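Local coordinates for 6-phosphogluconate dehydratase (Shewanella oneidensis, PDB 2GP4), which probably catalyses the dehydration of 6-phosphogluconate in the Entner-Doudoroff pathway, and is seen here in its apo form without the iron-sulfur cluster, at residues A[192-197]-A[259-264]; A[255-260]-A[300-305]; A[275-280]-A[410-415]. One frame throughout, in Å; residues are numbered along the deposited sequence.

Interaction 1 of 3, residues A[192-197]-A[259-264]; sequences PMLFVP and LQLPGS
Phe195 of strand 193-195, an edge strand of the small mixed sheet in the largely helical N-terminal domain, lies beside Leu259 of the loop 259-264, their side chains pointing the same way. The loop runs along that strand and ends in a type II beta turn, Leu261 to Ser264. One direct hydrogen bond joins the two: Phe195 N donates to Leu259 O at 3.0 Å, almost straight at 171°. The same carbonyl oxygen lies at the edge of the Phe195 ring, in its plane. CG of Phe195 is anti to the carbonyl carbon (chi1 -80°), which brings CD1 to 4.1 Å from Leu259 CB. Leu194 and Leu261 meet obliquely, with methyl CD2 of Leu194 3.6 Å from CD1 of Leu261. Gln260 packs its CB against Phe195 O and its OE1 near the Pro197 ring. Further along, Pro197 CG rests 3.4 Å from Ser264 OG. That hydroxyl donates to Leu261 O at 2.7 Å, and Ser264 N donates to the same oxygen, so two bonds from one residue close the turn. With an alanine here the hydroxyl is gone; Leu261 O would probably be left with the backbone N-H as its hold within the turn, and Pro197 CG would lose the oxygen it packs on. Helix 272-287 packs on Leu194 and Val196, and helix 179-186 on Met193 and Phe195. A water bridges the two segments: it donates to Phe195 O at 2.8 Å and accepts from Leu261 N at 2.7 Å.

Interaction 2 of 3, residues A[255-260]-A[300-305]; sequences EVMGLQ and EVVNEK
A Schellman motif ends helix 252-256, and the residues around it, Met257 and Leu259, pack on Val301 and Val302, where helix 298-301 gives way to helix 304-316. Gly258 leaves the helix with positive phi (62°), and its N bonds back to Glu255 O. The side chains meet by buried apolar packing, with no hydrogen bond across the segments. Leu259 and Val301 slide past each other in opposite directions, and Leu259 CD1 comes to 3.5 Å from Val301 CG1. Val301 CG1 also faces the backbone of the turn, 3.8 Å from Met257 O. It is anti to its own backbone N (chi1 176°), the position that aims it at the turn. The second methyl of Leu259, CD2, meets Val302 CG2 at 3.9 Å. Val302 CG2 is shared, because the selenomethionine Met257 reaches it from another direction with CE, also at 3.9 Å. The Met257 chain is extended at first and bends at the selenium (chi3 56°), which turns CE toward the valine. Hydrogen bonds within each segment flank the packing. Asn303 is the N-cap of helix 304-316: its OD1 takes a weak bond from Lys305 N, while its ND2 donates to Glu300 O at 3.1 Å, in the carbonyl plane. The side chain thus ties the end of one helix to the start of the next. Side chain to side chain, Gln260 NE2 donates to the anti side of Glu255 OE2 at 3.3 Å, out of the carboxylate plane. Around the contact, Ile307 of helix 304-316 touches both Met257 and Val302, helix 372-383 packs against Val256, and Gly258 shares a backbone bond with Val393. Helix 23-51 lies beside Asn303 and Glu304.

Interaction 3 of 3, residues A[275-280]-A[410-415]; sequences EALNKM and GELRWV
Leu412 sets its two methyls against helix 272-287, where strand 411-416 of a two-stranded hairpin crosses it. The axes of the two segments come within 9.5 Å and cross at -77°, close to a right angle. The tight part is apolar and is made by Ala276, Leu277 and Met280 on one side and Leu412 and Trp414 on the other. Leu412 CD2 sits between successive helix turns, 3.8 Å from Met280 CB and as near to Ala276 O. Its partner CD1 meets Leu277 CD2 at 3.9 Å. CG of Leu412 is anti to the backbone N (chi1 170°), which carries the branched end onto the helix. Leu277 CD2 is shared: it also reaches Trp414 CZ2 at 3.7 Å, approaching the indole obliquely. Selenomethionine Met280 meets the same ring at its edge, with CG near the ring plane and 3.9 Å from CH2. The benzene part of the indole therefore touches two helix residues, while its pyrrole nitrogen NE1 donates to Pro262 O of the loop before the helix. The solvent side is looser and charged. Glu275 and Lys279, one turn apart on the helix, form a salt bridge, Lys279 NZ to Glu275 OE2 at 3.4 Å, whose hydrogen bond is weak. On the strand Glu411 and Arg413 are paired by charge alone, since the oxygen lies well out of the guanidinium plane. Neither pair crosses to the other segment, so the apolar patch alone joins helix and strand. The strand 411-416 pairs with the antiparallel strand 403-408, whose Pro405 and Gln403 touch Trp414. On the loop before the helix, Leu277 packs on Ser264 and Val267, and Met280 on Leu261.

In the fold
The three contacts form a chain through the loop 259-264. Interactions 1 and 2 share Leu259 and Gln260, and their centres are 10 Å apart. They also touch where Gly263 N meets Glu255 OE1 at 2.7 Å, probably a hydrogen bond. Interaction 1 lies about 13 Å, centre to centre, from interaction 3. The two are joined where Pro262 O of interaction 1 accepts from Trp414 NE1 of interaction 3, at 3.0 Å, and Ser264 CA packs on Leu277 CD1. Interactions 2 and 3 do not touch; their nearest atoms are about 7 Å apart. Contacts 1 and 2 are buried, whereas 3 is at the surface. The apo form lacks the iron-sulfur cluster, so no distance to it can be measured.

Interaction 1 of 3, residues A[192-197]-A[259-264]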
ATOM      1  N   PRO A 192       9.748  19.733  -8.784  1.00 26.06           N
ATOM      2  CA  PRO A 192       9.582  18.517  -9.573  1.00 26.77           C
ATOM      3  C   PRO A 192      10.505  17.427  -9.046  1.00 27.70           C
ATOM      4  O   PRO A 192      11.635  17.718  -8.625  1.00 27.62           O
ATOM      5  CB  PRO A 192      10.032  18.938 -10.972  1.00 26.77           C
ATOM      6  CG  PRO A 192      10.980  20.061 -10.741  1.00 26.15           C
ATOM      7  CD  PRO A 192      10.477  20.779  -9.528  1.00 25.98           C
HETATM    8  N   MSE A 193      10.020  16.188  -9.053  1.00 28.58           N
HETATM    9  CA  MSE A 193      10.806  15.059  -8.578  1.00 29.82           C
HETATM   10  C   MSE A 193      10.458  13.790  -9.327  1.00 29.63           C
HETATM   11  O   MSE A 193       9.344  13.638  -9.831  1.00 29.52           O
HETATM   12  CB  MSE A 193      10.604  14.842  -7.078  1.00 29.81           C
HETATM   13  CG  MSE A 193      11.144  15.959  -6.200  1.00 30.61           C
HETATM   14 SE   MSE A 193      10.744  15.599  -4.351  1.00 32.50          SE
HETATM   15  CE  MSE A 193      11.054  17.353  -3.583  1.00 30.82           C
ATOM     16  N   LEU A 194      11.432  12.888  -9.401  1.00 29.78           N
ATOM     17  CA  LEU A 194      11.230  11.560  -9.955  1.00 29.99           C
ATOM     18  C   LEU A 194      11.791  10.523  -9.005  1.00 30.16           C
ATOM     19  O   LEU A 194      12.861  10.724  -8.421  1.00 30.06           O
ATOM     20  CB  LEU A 194      11.933  11.418 -11.308  1.00 29.94           C
ATOM     21  CG  LEU A 194      11.203  11.857 -12.576  1.00 30.08           C
ATOM     22  CD1 LEU A 194      11.172  13.374 -12.727  1.00 29.67           C
ATOM     23  CD2 LEU A 194      11.871  11.220 -13.777  1.00 30.67           C
ATOM     24  N   PHE A 195      11.059   9.422  -8.853  1.00 30.33           N
ATOM     25  CA  PHE A 195      11.580   8.244  -8.180  1.00 30.84           C
ATOM     26  C   PHE A 195      12.457   7.457  -9.156  1.00 31.35           C
ATOM     27  O   PHE A 195      12.105   7.293 -10.328  1.00 31.31           O
ATOM     28  CB  PHE A 195      10.439   7.374  -7.650  1.00 30.75           C
ATOM     29  CG  PHE A 195       9.851   7.861  -6.348  1.00 30.63           C
ATOM     30  CD1 PHE A 195       8.896   8.874  -6.333  1.00 30.00           C
ATOM     31  CD2 PHE A 195      10.249   7.297  -5.134  1.00 29.97           C
ATOM     32  CE1 PHE A 195       8.347   9.319  -5.131  1.00 30.10           C
ATOM     33  CE2 PHE A 195       9.703   7.736  -3.928  1.00 29.66           C
ATOM     34  CZ  PHE A 195       8.752   8.749  -3.927  1.00 29.90           C
ATOM     35  N   VAL A 196      13.607   6.998  -8.670  1.00 31.87           N
ATOM     36  CA  VAL A 196      14.563   6.257  -9.480  1.00 32.62           C
ATOM     37  C   VAL A 196      14.746   4.855  -8.884  1.00 33.39           C
ATOM     38  O   VAL A 196      15.481   4.679  -7.911  1.00 33.50           O
ATOM     39  CB  VAL A 196      15.923   6.996  -9.585  1.00 32.53           C
ATOM     40  CG1 VAL A 196      16.851   6.286 -10.553  1.00 32.67           C
ATOM     41  CG2 VAL A 196      15.728   8.440 -10.022  1.00 32.73           C
ATOM     42  N   PRO A 197      14.059   3.851  -9.458  1.00 34.29           N
ATOM     43  CA  PRO A 197      14.086   2.502  -8.896  1.00 34.99           C
ATOM     44  C   PRO A 197      15.374   1.748  -9.213  1.00 35.82           C
ATOM     45  O   PRO A 197      16.028   2.020 -10.228  1.00 36.20           O
ATOM     46  CB  PRO A 197      12.902   1.823  -9.576  1.00 35.03           C
ATOM     47  CG  PRO A 197      12.791   2.510 -10.888  1.00 34.78           C
ATOM     48  CD  PRO A 197      13.207   3.931 -10.661  1.00 34.17           C
ATOM     49  N   LEU A 259       4.960   8.540 -11.164  1.00 31.72           N
ATOM     50  CA  LEU A 259       5.985   9.139 -10.315  1.00 31.43           C
ATOM     51  C   LEU A 259       7.397   8.655 -10.647  1.00 31.09           C
ATOM     52  O   LEU A 259       8.373   9.119 -10.065  1.00 31.08           O
ATOM     53  CB  LEU A 259       5.646   8.908  -8.835  1.00 31.33           C
ATOM     54  CG  LEU A 259       5.172  10.073  -7.946  1.00 31.19           C
ATOM     55  CD1 LEU A 259       4.783  11.336  -8.703  1.00 29.97           C
ATOM     56  CD2 LEU A 259       4.037   9.611  -7.038  1.00 30.78           C
ATOM     57  N   GLN A 260       7.488   7.720 -11.586  1.00 30.82           N
ATOM     58  CA  GLN A 260       8.764   7.255 -12.121  1.00 30.83           C
ATOM     59  C   GLN A 260       8.611   6.973 -13.612  1.00 30.70           C
ATOM     60  O   GLN A 260       7.493   6.850 -14.100  1.00 30.59           O
ATOM     61  CB  GLN A 260       9.246   6.004 -11.381  1.00 30.72           C
ATOM     62  CG  GLN A 260       8.213   4.885 -11.282  1.00 30.86           C
ATOM     63  CD  GLN A 260       8.703   3.682 -10.491  1.00 30.86           C
ATOM     64  OE1 GLN A 260       9.342   3.818  -9.447  1.00 29.51           O
ATOM     65  NE2 GLN A 260       8.392   2.494 -10.988  1.00 31.57           N
ATOM     66  N   LEU A 261       9.730   6.880 -14.326  1.00 30.71           N
ATOM     67  CA  LEU A 261       9.716   6.557 -15.756  1.00 30.72           C
ATOM     68  C   LEU A 261       8.973   5.252 -16.057  1.00 30.82           C
ATOM     69  O   LEU A 261       9.125   4.275 -15.328  1.00 30.57           O
ATOM     70  CB  LEU A 261      11.143   6.502 -16.311  1.00 30.54           C
ATOM     71  CG  LEU A 261      11.757   7.720 -17.019  1.00 30.15           C
ATOM     72  CD1 LEU A 261      11.168   9.057 -16.585  1.00 29.46           C
ATOM     73  CD2 LEU A 261      13.269   7.716 -16.848  1.00 29.05           C
ATOM     74  N   PRO A 262       8.147   5.247 -17.121  1.00 31.20           N
ATOM     75  CA  PRO A 262       7.409   4.052 -17.545  1.00 31.53           C
ATOM     76  C   PRO A 262       8.301   2.817 -17.689  1.00 31.98           C
ATOM     77  O   PRO A 262       9.337   2.868 -18.361  1.00 31.67           O
ATOM     78  CB  PRO A 262       6.840   4.457 -18.904  1.00 31.35           C
ATOM     79  CG  PRO A 262       6.725   5.925 -18.838  1.00 31.06           C
ATOM     80  CD  PRO A 262       7.853   6.404 -17.989  1.00 31.11           C
ATOM     81  N   GLY A 263       7.894   1.730 -17.037  1.00 32.65           N
ATOM     82  CA  GLY A 263       8.596   0.455 -17.100  1.00 33.80           C
ATOM     83  C   GLY A 263       9.981   0.436 -16.484  1.00 34.68           C
ATOM     84  O   GLY A 263      10.753  -0.487 -16.729  1.00 34.82           O
ATOM     85  N   SER A 264      10.299   1.438 -15.672  1.00 35.82           N
ATOM     86  CA  SER A 264      11.637   1.551 -15.088  1.00 37.21           C
ATOM     87  C   SER A 264      11.903   0.636 -13.882  1.00 38.06           C
ATOM     88  O   SER A 264      13.057   0.339 -13.582  1.00 38.32           O
ATOM     89  CB  SER A 264      11.946   3.002 -14.718  1.00 37.11           C
ATOM     90  OG  SER A 264      11.082   3.444 -13.690  1.00 37.63           O
TER
HETATM   91  O   HOH W   1      12.151   6.769 -13.076  1.00 27.95           O

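Interaction 2 of 3, residues A[255-260]-A[300-305]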
ATOM      1  N   GLU A 255       4.286   3.588 -10.402  1.00 43.54           N
ATOM      2  CA  GLU A 255       4.089   3.403 -11.834  1.00 42.17           C
ATOM      3  C   GLU A 255       2.756   3.987 -12.313  1.00 41.03           C
ATOM      4  O   GLU A 255       2.737   4.774 -13.258  1.00 40.93           O
ATOM      5  CB  GLU A 255       4.184   1.915 -12.190  1.00 42.25           C
ATOM      6  CG  GLU A 255       4.207   1.613 -13.680  1.00 42.28           C
ATOM      7  CD  GLU A 255       5.597   1.667 -14.290  1.00 42.30           C
ATOM      8  OE1 GLU A 255       5.684   1.851 -15.520  1.00 42.38           O
ATOM      9  OE2 GLU A 255       6.600   1.517 -13.559  1.00 42.76           O
ATOM     10  N   VAL A 256       1.656   3.607 -11.662  1.00 39.59           N
ATOM     11  CA  VAL A 256       0.314   4.077 -12.043  1.00 38.46           C
ATOM     12  C   VAL A 256       0.088   5.553 -11.738  1.00 37.49           C
ATOM     13  O   VAL A 256      -0.718   6.213 -12.390  1.00 37.02           O
ATOM     14  CB  VAL A 256      -0.830   3.255 -11.383  1.00 38.45           C
ATOM     15  CG1 VAL A 256      -1.073   1.983 -12.144  1.00 38.26           C
ATOM     16  CG2 VAL A 256      -0.537   2.976  -9.911  1.00 38.65           C
HETATM   17  N   MSE A 257       0.804   6.052 -10.736  1.00 36.55           N
HETATM   18  CA  MSE A 257       0.706   7.442 -10.319  1.00 35.89           C
HETATM   19  C   MSE A 257       1.663   8.342 -11.102  1.00 34.68           C
HETATM   20  O   MSE A 257       1.728   9.544 -10.862  1.00 34.24           O
HETATM   21  CB  MSE A 257       0.963   7.554  -8.820  1.00 35.79           C
HETATM   22  CG  MSE A 257      -0.122   6.920  -7.968  1.00 36.63           C
HETATM   23 SE   MSE A 257       0.185   7.164  -6.063  1.00 37.57          SE
HETATM   24  CE  MSE A 257       0.303   9.110  -6.036  1.00 37.32           C
ATOM     25  N   GLY A 258       2.401   7.743 -12.035  1.00 33.78           N
ATOM     26  CA  GLY A 258       3.302   8.473 -12.919  1.00 32.86           C
ATOM     27  C   GLY A 258       4.425   9.188 -12.196  1.00 32.24           C
ATOM     28  O   GLY A 258       4.798  10.300 -12.563  1.00 31.81           O
ATOM     29  N   LEU A 259       4.960   8.540 -11.164  1.00 31.72           N
ATOM     30  CA  LEU A 259       5.985   9.139 -10.315  1.00 31.43           C
ATOM     31  C   LEU A 259       7.397   8.655 -10.647  1.00 31.09           C
ATOM     32  O   LEU A 259       8.373   9.119 -10.065  1.00 31.08           O
ATOM     33  CB  LEU A 259       5.646   8.908  -8.835  1.00 31.33           C
ATOM     34  CG  LEU A 259       5.172  10.073  -7.946  1.00 31.19           C
ATOM     35  CD1 LEU A 259       4.783  11.336  -8.703  1.00 29.97           C
ATOM     36  CD2 LEU A 259       4.037   9.611  -7.038  1.00 30.78           C
ATOM     37  N   GLN A 260       7.488   7.720 -11.586  1.00 30.82           N
ATOM     38  CA  GLN A 260       8.764   7.255 -12.121  1.00 30.83           C
ATOM     39  C   GLN A 260       8.611   6.973 -13.612  1.00 30.70           C
ATOM     40  O   GLN A 260       7.493   6.850 -14.100  1.00 30.59           O
ATOM     41  CB  GLN A 260       9.246   6.004 -11.381  1.00 30.72           C
ATOM     42  CG  GLN A 260       8.213   4.885 -11.282  1.00 30.86           C
ATOM     43  CD  GLN A 260       8.703   3.682 -10.491  1.00 30.86           C
ATOM     44  OE1 GLN A 260       9.342   3.818  -9.447  1.00 29.51           O
ATOM     45  NE2 GLN A 260       8.392   2.494 -10.988  1.00 31.57           N
ATOM     46  N   GLU A 300       1.558  18.431  -7.422  1.00 23.55           N
ATOM     47  CA  GLU A 300       0.512  18.505  -8.439  1.00 23.53           C
ATOM     48  C   GLU A 300       0.348  17.176  -9.166  1.00 23.14           C
ATOM     49  O   GLU A 300      -0.770  16.793  -9.518  1.00 23.00           O
ATOM     50  CB  GLU A 300       0.807  19.608  -9.451  1.00 23.60           C
ATOM     51  CG  GLU A 300       0.419  20.998  -8.991  1.00 25.12           C
ATOM     52  CD  GLU A 300       0.548  22.030 -10.095  1.00 28.29           C
ATOM     53  OE1 GLU A 300       0.829  21.636 -11.256  1.00 29.03           O
ATOM     54  OE2 GLU A 300       0.368  23.237  -9.804  1.00 29.31           O
ATOM     55  N   VAL A 301       1.464  16.481  -9.395  1.00 22.58           N
ATOM     56  CA  VAL A 301       1.435  15.158 -10.014  1.00 22.04           C
ATOM     57  C   VAL A 301       0.653  14.202  -9.107  1.00 21.77           C
ATOM     58  O   VAL A 301      -0.174  13.418  -9.578  1.00 21.50           O
ATOM     59  CB  VAL A 301       2.852  14.625 -10.312  1.00 21.98           C
ATOM     60  CG1 VAL A 301       2.793  13.205 -10.877  1.00 21.66           C
ATOM     61  CG2 VAL A 301       3.565  15.549 -11.288  1.00 21.75           C
ATOM     62  N   VAL A 302       0.909  14.294  -7.804  1.00 21.26           N
ATOM     63  CA  VAL A 302       0.047  13.668  -6.816  1.00 20.66           C
ATOM     64  C   VAL A 302      -1.211  14.533  -6.707  1.00 20.55           C
ATOM     65  O   VAL A 302      -1.149  15.697  -6.297  1.00 20.30           O
ATOM     66  CB  VAL A 302       0.744  13.509  -5.441  1.00 20.66           C
ATOM     67  CG1 VAL A 302      -0.229  12.982  -4.401  1.00 19.70           C
ATOM     68  CG2 VAL A 302       1.976  12.589  -5.555  1.00 20.34           C
ATOM     69  N   ASN A 303      -2.338  13.961  -7.120  1.00 20.16           N
ATOM     70  CA  ASN A 303      -3.635  14.632  -7.071  1.00 20.13           C
ATOM     71  C   ASN A 303      -4.718  13.586  -6.869  1.00 20.04           C
ATOM     72  O   ASN A 303      -4.408  12.397  -6.786  1.00 20.45           O
ATOM     73  CB  ASN A 303      -3.894  15.463  -8.338  1.00 19.91           C
ATOM     74  CG  ASN A 303      -3.892  14.622  -9.605  1.00 20.05           C
ATOM     75  OD1 ASN A 303      -4.720  13.727  -9.777  1.00 21.66           O
ATOM     76  ND2 ASN A 303      -2.967  14.914 -10.501  1.00 19.33           N
ATOM     77  N   GLU A 304      -5.971  14.024  -6.797  1.00 19.69           N
ATOM     78  CA  GLU A 304      -7.098  13.134  -6.536  1.00 19.68           C
ATOM     79  C   GLU A 304      -7.200  11.985  -7.545  1.00 19.51           C
ATOM     80  O   GLU A 304      -7.400  10.833  -7.157  1.00 19.31           O
ATOM     81  CB  GLU A 304      -8.412  13.918  -6.470  1.00 19.76           C
ATOM     82  CG  GLU A 304      -8.436  15.044  -5.422  1.00 20.62           C
ATOM     83  CD  GLU A 304      -8.141  16.434  -5.995  1.00 21.53           C
ATOM     84  OE1 GLU A 304      -7.244  16.575  -6.851  1.00 20.88           O
ATOM     85  OE2 GLU A 304      -8.814  17.400  -5.574  1.00 22.44           O
ATOM     86  N   LYS A 305      -7.041  12.301  -8.829  1.00 19.48           N
ATOM     87  CA  LYS A 305      -7.135  11.295  -9.889  1.00 19.47           C
ATOM     88  C   LYS A 305      -5.997  10.280  -9.822  1.00 19.31           C
ATOM     89  O   LYS A 305      -6.213   9.080 -10.036  1.00 18.89           O
ATOM     90  CB  LYS A 305      -7.136  11.954 -11.266  1.00 19.56           C
ATOM     91  CG  LYS A 305      -8.398  12.721 -11.605  1.00 20.72           C
ATOM     92  CD  LYS A 305      -8.178  13.567 -12.836  1.00 21.61           C
ATOM     93  CE  LYS A 305      -9.264  14.611 -12.991  1.00 24.14           C
ATOM     94  NZ  LYS A 305     -10.531  14.027 -13.521  1.00 25.32           N
TER

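Interaction 3 of 3, residues A[275-280]-A[410-415]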
ATOM      1  N   GLU A 275      21.217   1.510 -16.515  1.00 42.47           N
ATOM      2  CA  GLU A 275      22.133   2.643 -16.545  1.00 42.54           C
ATOM      3  C   GLU A 275      21.551   3.793 -17.363  1.00 42.06           C
ATOM      4  O   GLU A 275      21.598   4.940 -16.931  1.00 42.02           O
ATOM      5  CB  GLU A 275      23.528   2.257 -17.053  1.00 42.44           C
ATOM      6  CG  GLU A 275      24.599   3.263 -16.617  1.00 43.06           C
ATOM      7  CD  GLU A 275      26.008   2.909 -17.071  1.00 43.18           C
ATOM      8  OE1 GLU A 275      26.452   1.760 -16.847  1.00 43.84           O
ATOM      9  OE2 GLU A 275      26.678   3.799 -17.641  1.00 43.88           O
ATOM     10  N   ALA A 276      20.983   3.473 -18.525  1.00 41.81           N
ATOM     11  CA  ALA A 276      20.350   4.474 -19.388  1.00 41.52           C
ATOM     12  C   ALA A 276      19.131   5.144 -18.737  1.00 41.38           C
ATOM     13  O   ALA A 276      18.935   6.350 -18.882  1.00 41.14           O
ATOM     14  CB  ALA A 276      19.979   3.860 -20.734  1.00 41.49           C
ATOM     15  N   LEU A 277      18.326   4.358 -18.020  1.00 41.35           N
ATOM     16  CA  LEU A 277      17.149   4.874 -17.315  1.00 41.43           C
ATOM     17  C   LEU A 277      17.499   5.792 -16.146  1.00 41.60           C
ATOM     18  O   LEU A 277      16.729   6.695 -15.819  1.00 41.72           O
ATOM     19  CB  LEU A 277      16.250   3.735 -16.836  1.00 41.32           C
ATOM     20  CG  LEU A 277      15.488   2.929 -17.893  1.00 41.18           C
ATOM     21  CD1 LEU A 277      14.741   1.792 -17.226  1.00 40.38           C
ATOM     22  CD2 LEU A 277      14.532   3.796 -18.703  1.00 40.80           C
ATOM     23  N   ASN A 278      18.651   5.556 -15.521  1.00 41.66           N
ATOM     24  CA  ASN A 278      19.170   6.451 -14.490  1.00 41.84           C
ATOM     25  C   ASN A 278      19.570   7.792 -15.087  1.00 42.12           C
ATOM     26  O   ASN A 278      19.402   8.838 -14.456  1.00 42.13           O
ATOM     27  CB  ASN A 278      20.365   5.826 -13.760  1.00 41.68           C
ATOM     28  CG  ASN A 278      19.987   4.584 -12.955  1.00 41.78           C
ATOM     29  OD1 ASN A 278      18.843   4.417 -12.518  1.00 40.91           O
ATOM     30  ND2 ASN A 278      20.960   3.704 -12.755  1.00 41.96           N
ATOM     31  N   LYS A 279      20.092   7.751 -16.311  1.00 42.50           N
ATOM     32  CA  LYS A 279      20.518   8.957 -17.011  1.00 42.97           C
ATOM     33  C   LYS A 279      19.306   9.770 -17.453  1.00 43.20           C
ATOM     34  O   LYS A 279      19.300  11.000 -17.347  1.00 43.31           O
ATOM     35  CB  LYS A 279      21.384   8.614 -18.230  1.00 43.10           C
ATOM     36  CG  LYS A 279      22.444   7.536 -18.009  1.00 43.74           C
ATOM     37  CD  LYS A 279      23.689   8.062 -17.305  1.00 44.81           C
ATOM     38  CE  LYS A 279      24.810   7.029 -17.319  1.00 45.13           C
ATOM     39  NZ  LYS A 279      25.252   6.695 -18.707  1.00 45.90           N
HETATM   40  N   MSE A 280      18.282   9.075 -17.946  1.00 43.44           N
HETATM   41  CA  MSE A 280      17.062   9.724 -18.412  1.00 43.69           C
HETATM   42  C   MSE A 280      16.317  10.390 -17.257  1.00 43.28           C
HETATM   43  O   MSE A 280      15.803  11.499 -17.401  1.00 43.07           O
HETATM   44  CB  MSE A 280      16.157   8.722 -19.131  1.00 44.32           C
HETATM   45  CG  MSE A 280      14.983   9.359 -19.850  1.00 45.53           C
HETATM   46 SE   MSE A 280      15.588  10.489 -21.311  1.00 51.23          SE
HETATM   47  CE  MSE A 280      14.066  11.709 -21.431  1.00 47.16           C
ATOM     48  N   GLY A 410      22.031   0.540 -28.583  1.00 31.16           N
ATOM     49  CA  GLY A 410      22.601   1.458 -27.604  1.00 31.44           C
ATOM     50  C   GLY A 410      21.741   2.677 -27.321  1.00 31.74           C
ATOM     51  O   GLY A 410      22.081   3.493 -26.466  1.00 31.90           O
ATOM     52  N   GLU A 411      20.622   2.798 -28.029  1.00 31.80           N
ATOM     53  CA  GLU A 411      19.744   3.961 -27.906  1.00 31.87           C
ATOM     54  C   GLU A 411      18.486   3.636 -27.096  1.00 31.60           C
ATOM     55  O   GLU A 411      17.765   2.685 -27.396  1.00 31.39           O
ATOM     56  CB  GLU A 411      19.380   4.504 -29.295  1.00 31.72           C
ATOM     57  CG  GLU A 411      18.509   5.751 -29.282  1.00 32.02           C
ATOM     58  CD  GLU A 411      18.119   6.229 -30.676  1.00 32.36           C
ATOM     59  OE1 GLU A 411      18.769   5.814 -31.664  1.00 32.76           O
ATOM     60  OE2 GLU A 411      17.161   7.027 -30.782  1.00 32.68           O
ATOM     61  N   LEU A 412      18.233   4.442 -26.069  1.00 31.53           N
ATOM     62  CA  LEU A 412      17.071   4.263 -25.215  1.00 31.55           C
ATOM     63  C   LEU A 412      15.793   4.720 -25.918  1.00 31.49           C
ATOM     64  O   LEU A 412      15.647   5.898 -26.245  1.00 31.53           O
ATOM     65  CB  LEU A 412      17.262   5.007 -23.890  1.00 31.56           C
ATOM     66  CG  LEU A 412      16.072   5.152 -22.934  1.00 31.77           C
ATOM     67  CD1 LEU A 412      15.547   3.800 -22.463  1.00 31.08           C
ATOM     68  CD2 LEU A 412      16.462   6.030 -21.746  1.00 31.67           C
ATOM     69  N   ARG A 413      14.878   3.777 -26.147  1.00 31.24           N
ATOM     70  CA  ARG A 413      13.605   4.065 -26.801  1.00 31.22           C
ATOM     71  C   ARG A 413      12.441   3.486 -26.012  1.00 31.02           C
ATOM     72  O   ARG A 413      12.580   2.457 -25.346  1.00 31.05           O
ATOM     73  CB  ARG A 413      13.559   3.466 -28.208  1.00 31.38           C
ATOM     74  CG  ARG A 413      14.774   3.723 -29.083  1.00 32.21           C
ATOM     75  CD  ARG A 413      14.547   3.132 -30.457  1.00 32.66           C
ATOM     76  NE  ARG A 413      13.522   3.872 -31.185  1.00 32.42           N
ATOM     77  CZ  ARG A 413      13.770   4.706 -32.186  1.00 32.39           C
ATOM     78  NH1 ARG A 413      15.014   4.907 -32.603  1.00 32.43           N
ATOM     79  NH2 ARG A 413      12.767   5.339 -32.775  1.00 32.55           N
ATOM     80  N   TRP A 414      11.292   4.147 -26.102  1.00 30.59           N
ATOM     81  CA  TRP A 414      10.051   3.598 -25.565  1.00 30.24           C
ATOM     82  C   TRP A 414       9.198   3.020 -26.696  1.00 30.10           C
ATOM     83  O   TRP A 414       8.984   3.668 -27.723  1.00 30.14           O
ATOM     84  CB  TRP A 414       9.298   4.646 -24.741  1.00 30.05           C
ATOM     85  CG  TRP A 414       9.698   4.637 -23.278  1.00 29.99           C
ATOM     86  CD1 TRP A 414       9.095   3.934 -22.270  1.00 29.32           C
ATOM     87  CD2 TRP A 414      10.787   5.347 -22.671  1.00 29.48           C
ATOM     88  NE1 TRP A 414       9.736   4.164 -21.079  1.00 29.06           N
ATOM     89  CE2 TRP A 414      10.777   5.029 -21.292  1.00 29.61           C
ATOM     90  CE3 TRP A 414      11.772   6.220 -23.156  1.00 29.50           C
ATOM     91  CZ2 TRP A 414      11.716   5.553 -20.389  1.00 29.87           C
ATOM     92  CZ3 TRP A 414      12.709   6.743 -22.257  1.00 29.68           C
ATOM     93  CH2 TRP A 414      12.671   6.406 -20.888  1.00 29.90           C
ATOM     94  N   VAL A 415       8.751   1.781 -26.514  1.00 29.81           N
ATOM     95  CA  VAL A 415       7.987   1.067 -27.540  1.00 29.75           C
ATOM     96  C   VAL A 415       6.622   0.638 -27.002  1.00 29.59           C
ATOM     97  O   VAL A 415       6.403   0.647 -25.792  1.00 29.56           O
ATOM     98  CB  VAL A 415       8.757  -0.172 -28.090  1.00 29.66           C
ATOM     99  CG1 VAL A 415      10.037   0.255 -28.802  1.00 29.61           C
ATOM    100  CG2 VAL A 415       9.072  -1.153 -26.976  1.00 29.85           C
TER